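PDB 5MIF: 'Carboxyl esterase 2 from Tuber melanosporum Mel28, which probably hydrolyses carboxylic esters as a lipase-like member of the alpha/beta hydrolase fold, resembling archaeal carboxylesterases. Local coordinates for residues T221-E226 with L250-P255; P237-D242 with D287-Q292. All blocks are in the same frame, centred on the assembly; numbering follows the deposited sequence.

Contact 1: T221-E226 with L250-P255; sequences TDLACE and LFTPDP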
loop_
_atom_site.group_PDB
_atom_site.type_symbol
_atom_site.label_atom_id
_atom_site.label_comp_id
_atom_site.label_asym_id
_atom_site.label_seq_id
_atom_site.Cartn_x
_atom_site.Cartn_y
_atom_site.Cartn_z
ATOM N N THR A 221 -13.780 -12.778 -6.418
ATOM C CA THR A 221 -14.439 -12.104 -7.524
ATOM C C THR A 221 -14.961 -13.099 -8.545
ATOM O O THR A 221 -15.831 -12.774 -9.354
ATOM C CB THR A 221 -13.481 -11.129 -8.226
ATOM O OG1 THR A 221 -12.338 -11.859 -8.682
ATOM C CG2 THR A 221 -13.014 -10.056 -7.272
ATOM N N ASP A 222 -14.434 -14.316 -8.489
ATOM C CA ASP A 222 -14.797 -15.353 -9.456
ATOM C C ASP A 222 -14.941 -16.689 -8.738
ATOM O O ASP A 222 -13.951 -17.279 -8.308
ATOM C CB ASP A 222 -13.745 -15.440 -10.567
ATOM C CG ASP A 222 -14.208 -16.269 -11.761
ATOM O OD1 ASP A 222 -15.153 -17.074 -11.617
ATOM O OD2 ASP A 222 -13.633 -16.101 -12.857
ATOM N N LEU A 223 -16.179 -17.147 -8.578
ATOM C CA LEU A 223 -16.437 -18.376 -7.837
ATOM C C LEU A 223 -16.431 -19.601 -8.752
ATOM O O LEU A 223 -16.445 -20.738 -8.280
ATOM C CB LEU A 223 -17.774 -18.287 -7.098
ATOM C CG LEU A 223 -17.771 -17.624 -5.714
ATOM C CD1 LEU A 223 -17.232 -16.194 -5.755
ATOM C CD2 LEU A 223 -19.154 -17.643 -5.107
ATOM N N ALA A 224 -16.431 -19.361 -10.059
ATOM C CA ALA A 224 -16.578 -20.436 -11.034
ATOM C C ALA A 224 -15.235 -21.005 -11.452
ATOM O O ALA A 224 -15.058 -22.216 -11.522
ATOM C CB ALA A 224 -17.329 -19.941 -12.253
ATOM N N CYS A 225 -14.286 -20.119 -11.727
ATOM C CA CYS A 225 -13.016 -20.539 -12.281
ATOM C C CYS A 225 -11.917 -20.513 -11.240
ATOM O O CYS A 225 -11.962 -19.761 -10.263
ATOM C CB CYS A 225 -12.641 -19.670 -13.484
ATOM S SG CYS A 225 -13.643 -20.047 -14.951
ATOM N N GLU A 226 -10.943 -21.383 -11.446
ATOM C CA GLU A 226 -9.731 -21.380 -10.662
ATOM C C GLU A 226 -8.660 -20.615 -11.411
ATOM O O GLU A 226 -8.617 -20.629 -12.647
ATOM C CB GLU A 226 -9.309 -22.806 -10.366
ATOM C CG GLU A 226 -10.427 -23.562 -9.695
ATOM C CD GLU A 226 -9.952 -24.783 -8.972
ATOM O OE1 GLU A 226 -8.950 -25.380 -9.421
ATOM O OE2 GLU A 226 -10.580 -25.138 -7.954
ATOM N N LEU A 250 -21.358 -24.290 -0.203
ATOM C CA LEU A 250 -22.469 -23.906 0.668
ATOM C C LEU A 250 -23.175 -22.647 0.179
ATOM O O LEU A 250 -24.397 -22.524 0.310
ATOM C CB LEU A 250 -22.000 -23.688 2.107
ATOM C CG LEU A 250 -21.450 -24.906 2.842
ATOM C CD1 LEU A 250 -21.367 -24.620 4.328
ATOM C CD2 LEU A 250 -22.319 -26.117 2.562
ATOM N N PHE A 251 -22.404 -21.714 -0.377
ATOM C CA PHE A 251 -22.934 -20.425 -0.816
ATOM C C PHE A 251 -23.569 -20.542 -2.205
ATOM O O PHE A 251 -24.656 -20.032 -2.442
ATOM C CB PHE A 251 -21.807 -19.375 -0.805
ATOM C CG PHE A 251 -22.212 -18.024 -1.314
ATOM C CD1 PHE A 251 -23.177 -17.274 -0.646
ATOM C CD2 PHE A 251 -21.583 -17.471 -2.426
ATOM C CE1 PHE A 251 -23.538 -16.014 -1.095
ATOM C CE2 PHE A 251 -21.937 -16.210 -2.884
ATOM C CZ PHE A 251 -22.912 -15.475 -2.215
ATOM N N THR A 252 -22.896 -21.257 -3.103
ATOM C CA THR A 252 -23.414 -21.526 -4.440
ATOM C C THR A 252 -23.391 -23.039 -4.710
ATOM O O THR A 252 -22.537 -23.523 -5.455
ATOM C CB THR A 252 -22.599 -20.799 -5.539
ATOM O OG1 THR A 252 -21.195 -20.989 -5.295
ATOM C CG2 THR A 252 -22.901 -19.307 -5.548
ATOM N N PRO A 253 -24.322 -23.789 -4.082
ATOM C CA PRO A 253 -24.394 -25.246 -4.254
ATOM C C PRO A 253 -24.603 -25.663 -5.714
ATOM O O PRO A 253 -24.143 -26.725 -6.111
ATOM C CB PRO A 253 -25.592 -25.650 -3.383
ATOM C CG PRO A 253 -26.357 -24.383 -3.138
ATOM C CD PRO A 253 -25.328 -23.301 -3.120
ATOM N N ASP A 254 -25.294 -24.837 -6.494
ATOM C CA ASP A 254 -25.439 -25.080 -7.926
ATOM C C ASP A 254 -24.285 -24.399 -8.671
ATOM O O ASP A 254 -24.240 -23.175 -8.748
ATOM C CB ASP A 254 -26.794 -24.565 -8.429
ATOM C CG ASP A 254 -27.024 -24.832 -9.918
ATOM O OD1 ASP A 254 -26.137 -25.397 -10.587
ATOM O OD2 ASP A 254 -28.090 -24.437 -10.430
ATOM N N PRO A 255 -23.350 -25.195 -9.219
ATOM C CA PRO A 255 -22.175 -24.629 -9.894
ATOM C C PRO A 255 -22.512 -23.652 -11.013
ATOM O O PRO A 255 -21.704 -22.773 -11.274
ATOM C CB PRO A 255 -21.451 -25.865 -10.457
ATOM C CG PRO A 255 -22.387 -27.021 -10.260
ATOM C CD PRO A 255 -23.271 -26.660 -9.119
#
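A single methyl group, CD2 of Leu223, makes all the close approaches between residues 221-226 and 250-255. It meets the Phe251 ring at its edge, in the ring plane, 3.6 Å from CD2 of Phe251, and the two side chains cross at about a right angle. The rim of the ring serves as the apolar surface, while the ring also stacks with Trp120. With CG of Phe251 anti to the backbone N (chi1 177°), the ring is carried from the last turn of helix 241-251 over to the leucine. Thr252, where helical geometry ends, also touches the same methyl: its OG1 lies 3.9 Å from CD2 of Leu223 and its CG2 4.1 Å away, a van der Waals contact; the hydroxyl hydrogen-bonds to the carbonyl O of Ala248. An Asx turn shapes the loop bearing Leu223. OD1 of Asp222 accepts from the N of Ala224 at 3.0 Å and from the N of Cys225 at 3.2 Å, both from one face of the carboxylate, and OD2 pairs with Arg267. The contact thus joins the loop between strand 213-217 and helix 228-232 to the end of helix 241-251, with Glu194 of helix 191-206 touching both Leu223 and Phe251.

Contact 2: P237-D242 with D287-Q292; sequences PGLTTD and DPIRQQ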
loop_
_atom_site.group_PDB
_atom_site.type_symbol
_atom_site.label_atom_id
_atom_site.label_comp_id
_atom_site.label_asym_id
_atom_site.label_seq_id
_atom_site.Cartn_x
_atom_site.Cartn_y
_atom_site.Cartn_z
ATOM N N PRO A 237 -0.586 -21.232 3.681
ATOM C CA PRO A 237 -1.306 -21.031 4.949
ATOM C C PRO A 237 -2.368 -19.932 4.914
ATOM O O PRO A 237 -2.324 -19.055 4.058
ATOM C CB PRO A 237 -0.188 -20.661 5.931
ATOM C CG PRO A 237 0.938 -20.165 5.078
ATOM C CD PRO A 237 0.849 -20.914 3.788
ATOM N N GLY A 238 -3.320 -19.996 5.841
ATOM C CA GLY A 238 -4.337 -18.966 5.967
ATOM C C GLY A 238 -5.615 -19.238 5.194
ATOM O O GLY A 238 -6.703 -18.871 5.636
ATOM N N LEU A 239 -5.478 -19.876 4.037
ATOM C CA LEU A 239 -6.608 -20.200 3.180
ATOM C C LEU A 239 -6.205 -21.299 2.207
ATOM O O LEU A 239 -5.276 -21.127 1.425
ATOM C CB LEU A 239 -7.076 -18.971 2.399
ATOM C CG LEU A 239 -8.133 -19.244 1.320
ATOM C CD1 LEU A 239 -9.421 -19.725 1.966
ATOM C CD2 LEU A 239 -8.378 -18.029 0.406
ATOM N N THR A 240 -6.930 -22.413 2.226
ATOM C CA THR A 240 -6.600 -23.535 1.356
ATOM C C THR A 240 -7.617 -23.668 0.235
ATOM O O THR A 240 -8.729 -23.151 0.333
ATOM C CB THR A 240 -6.549 -24.858 2.136
ATOM O OG1 THR A 240 -7.885 -25.331 2.365
ATOM C CG2 THR A 240 -5.833 -24.661 3.468
ATOM N N THR A 241 -7.243 -24.371 -0.825
ATOM C CA THR A 241 -8.149 -24.583 -1.940
ATOM C C THR A 241 -9.362 -25.407 -1.501
ATOM O O THR A 241 -10.447 -25.256 -2.051
ATOM C CB THR A 241 -7.447 -25.278 -3.119
ATOM O OG1 THR A 241 -6.594 -26.319 -2.621
ATOM C CG2 THR A 241 -6.614 -24.279 -3.909
ATOM N N ASP A 242 -9.177 -26.276 -0.512
ATOM C CA ASP A 242 -10.285 -27.070 0.008
ATOM C C ASP A 242 -11.303 -26.220 0.752
ATOM O O ASP A 242 -12.510 -26.431 0.623
ATOM C CB ASP A 242 -9.774 -28.185 0.921
ATOM C CG ASP A 242 -9.129 -29.318 0.145
ATOM O OD1 ASP A 242 -9.272 -29.348 -1.100
ATOM O OD2 ASP A 242 -8.499 -30.189 0.785
ATOM N N ASP A 287 -1.476 -16.365 -1.007
ATOM C CA ASP A 287 -2.928 -16.455 -0.994
ATOM C C ASP A 287 -3.422 -17.039 -2.307
ATOM O O ASP A 287 -3.182 -16.465 -3.367
ATOM C CB ASP A 287 -3.545 -15.070 -0.780
ATOM C CG ASP A 287 -5.065 -15.102 -0.617
ATOM O OD1 ASP A 287 -5.706 -16.131 -0.909
ATOM O OD2 ASP A 287 -5.645 -14.064 -0.229
ATOM N N PRO A 288 -4.135 -18.177 -2.239
ATOM C CA PRO A 288 -4.732 -18.783 -3.431
ATOM C C PRO A 288 -5.634 -17.818 -4.192
ATOM O O PRO A 288 -5.718 -17.893 -5.415
ATOM C CB PRO A 288 -5.586 -19.927 -2.866
ATOM C CG PRO A 288 -5.159 -20.118 -1.504
ATOM C CD PRO A 288 -4.518 -18.882 -1.005
ATOM N N ILE A 289 -6.296 -16.920 -3.470
ATOM C CA ILE A 289 -7.309 -16.069 -4.087
ATOM C C ILE A 289 -6.693 -14.746 -4.603
ATOM O O ILE A 289 -7.396 -13.894 -5.149
ATOM C CB ILE A 289 -8.476 -15.793 -3.092
ATOM C CG1 ILE A 289 -9.805 -15.681 -3.822
ATOM C CG2 ILE A 289 -8.234 -14.574 -2.241
ATOM C CD1 ILE A 289 -10.276 -17.003 -4.343
ATOM N N ARG A 290 -5.379 -14.590 -4.445
ATOM C CA ARG A 290 -4.697 -13.349 -4.836
ATOM C C ARG A 290 -4.955 -12.944 -6.297
ATOM O O ARG A 290 -5.222 -11.778 -6.578
ATOM C CB ARG A 290 -3.187 -13.474 -4.599
ATOM C CG ARG A 290 -2.403 -12.191 -4.871
ATOM C CD ARG A 290 -0.906 -12.459 -4.857
ATOM N NE ARG A 290 -0.481 -13.033 -6.132
ATOM C CZ ARG A 290 0.620 -13.760 -6.310
ATOM N NH1 ARG A 290 1.428 -14.012 -5.289
ATOM N NH2 ARG A 290 0.920 -14.227 -7.517
ATOM N N GLN A 291 -4.877 -13.899 -7.221
ATOM C CA GLN A 291 -5.031 -13.597 -8.650
ATOM C C GLN A 291 -6.376 -12.938 -8.997
ATOM O O GLN A 291 -6.461 -12.100 -9.907
ATOM C CB GLN A 291 -4.854 -14.872 -9.484
ATOM C CG GLN A 291 -4.808 -14.635 -10.990
ATOM C CD GLN A 291 -3.498 -14.021 -11.451
ATOM O OE1 GLN A 291 -2.425 -14.395 -10.974
ATOM N NE2 GLN A 291 -3.580 -13.056 -12.367
ATOM N N GLN A 292 -7.428 -13.329 -8.284
ATOM C CA GLN A 292 -8.766 -12.813 -8.560
ATOM C C GLN A 292 -8.862 -11.305 -8.356
ATOM O O GLN A 292 -9.400 -10.587 -9.208
ATOM C CB GLN A 292 -9.804 -13.523 -7.683
ATOM C CG GLN A 292 -10.052 -14.945 -8.122
ATOM C CD GLN A 292 -11.174 -15.609 -7.360
ATOM O OE1 GLN A 292 -12.022 -14.942 -6.754
ATOM N NE2 GLN A 292 -11.160 -16.941 -7.345
#
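Apolar packing of Leu239 against Pro288 and Ile289 carries most of this contact. CG of Leu239 sits 4.2 Å from CG of Pro288, and its CD2 methyl comes equally near CB of Ile289. The leucine reaches over because its CG stands anti to the backbone N (chi1 172°), extending the branch across the proline toward Ile289, just before helix 290-302. The same CD2 of Leu239 touches OD1 of Asp287 at 3.5 Å. Pro288 also abuts the main chain, its CG 3.1 Å from the carbonyl O of Leu239.

Polar interactions organise the 287-292 side. OD1 of Asp287 accepts from the N of Ile289 at 2.7 Å, the donor standing well above the carboxylate plane, and the N of Arg290 bonds to the carbonyl O of Asp287 at 3.1 Å in a type I turn. OD2 of Asp287 bonds to ND1 of His317. Asp287 and His317, with Ser190, have geometry consistent with a Ser-His-Asp catalytic triad, in which Asp287 would be the acid. An alanine here would remove both carboxylate bonds and is likely to leave His317 less firmly oriented and the Ile289 amide without its capping acceptor.

The contact brings the loop entering helix 241-251 against the turn between strand 279-284 and helix 290-302; Ile244 of the former helix touches Leu239, Pro288 and Ile289.

Two interleaved closures show how an alpha/beta hydrolase can gather the loops following its parallel strands. From the N terminus, the chain leaves strand 213-217, enters 221-226, and passes through helix 228-232 to 237-242 at the start of helix 241-251. The end of that helix leads into 250-255, where contact 1 closes its loop; strand 279-284 then leads to 287-292, closing contact 2. The loops cross rather than nest, sharing helix 241-251, whose two ends they pack against different neighbours. OE1 of Gln292, from contact 2, probably hydrogen-bonds the backbone N atoms of Thr221 and Asp222 in contact 1, tying the first turn of helix 290-302 to the loop after the neighbouring strand 213-217.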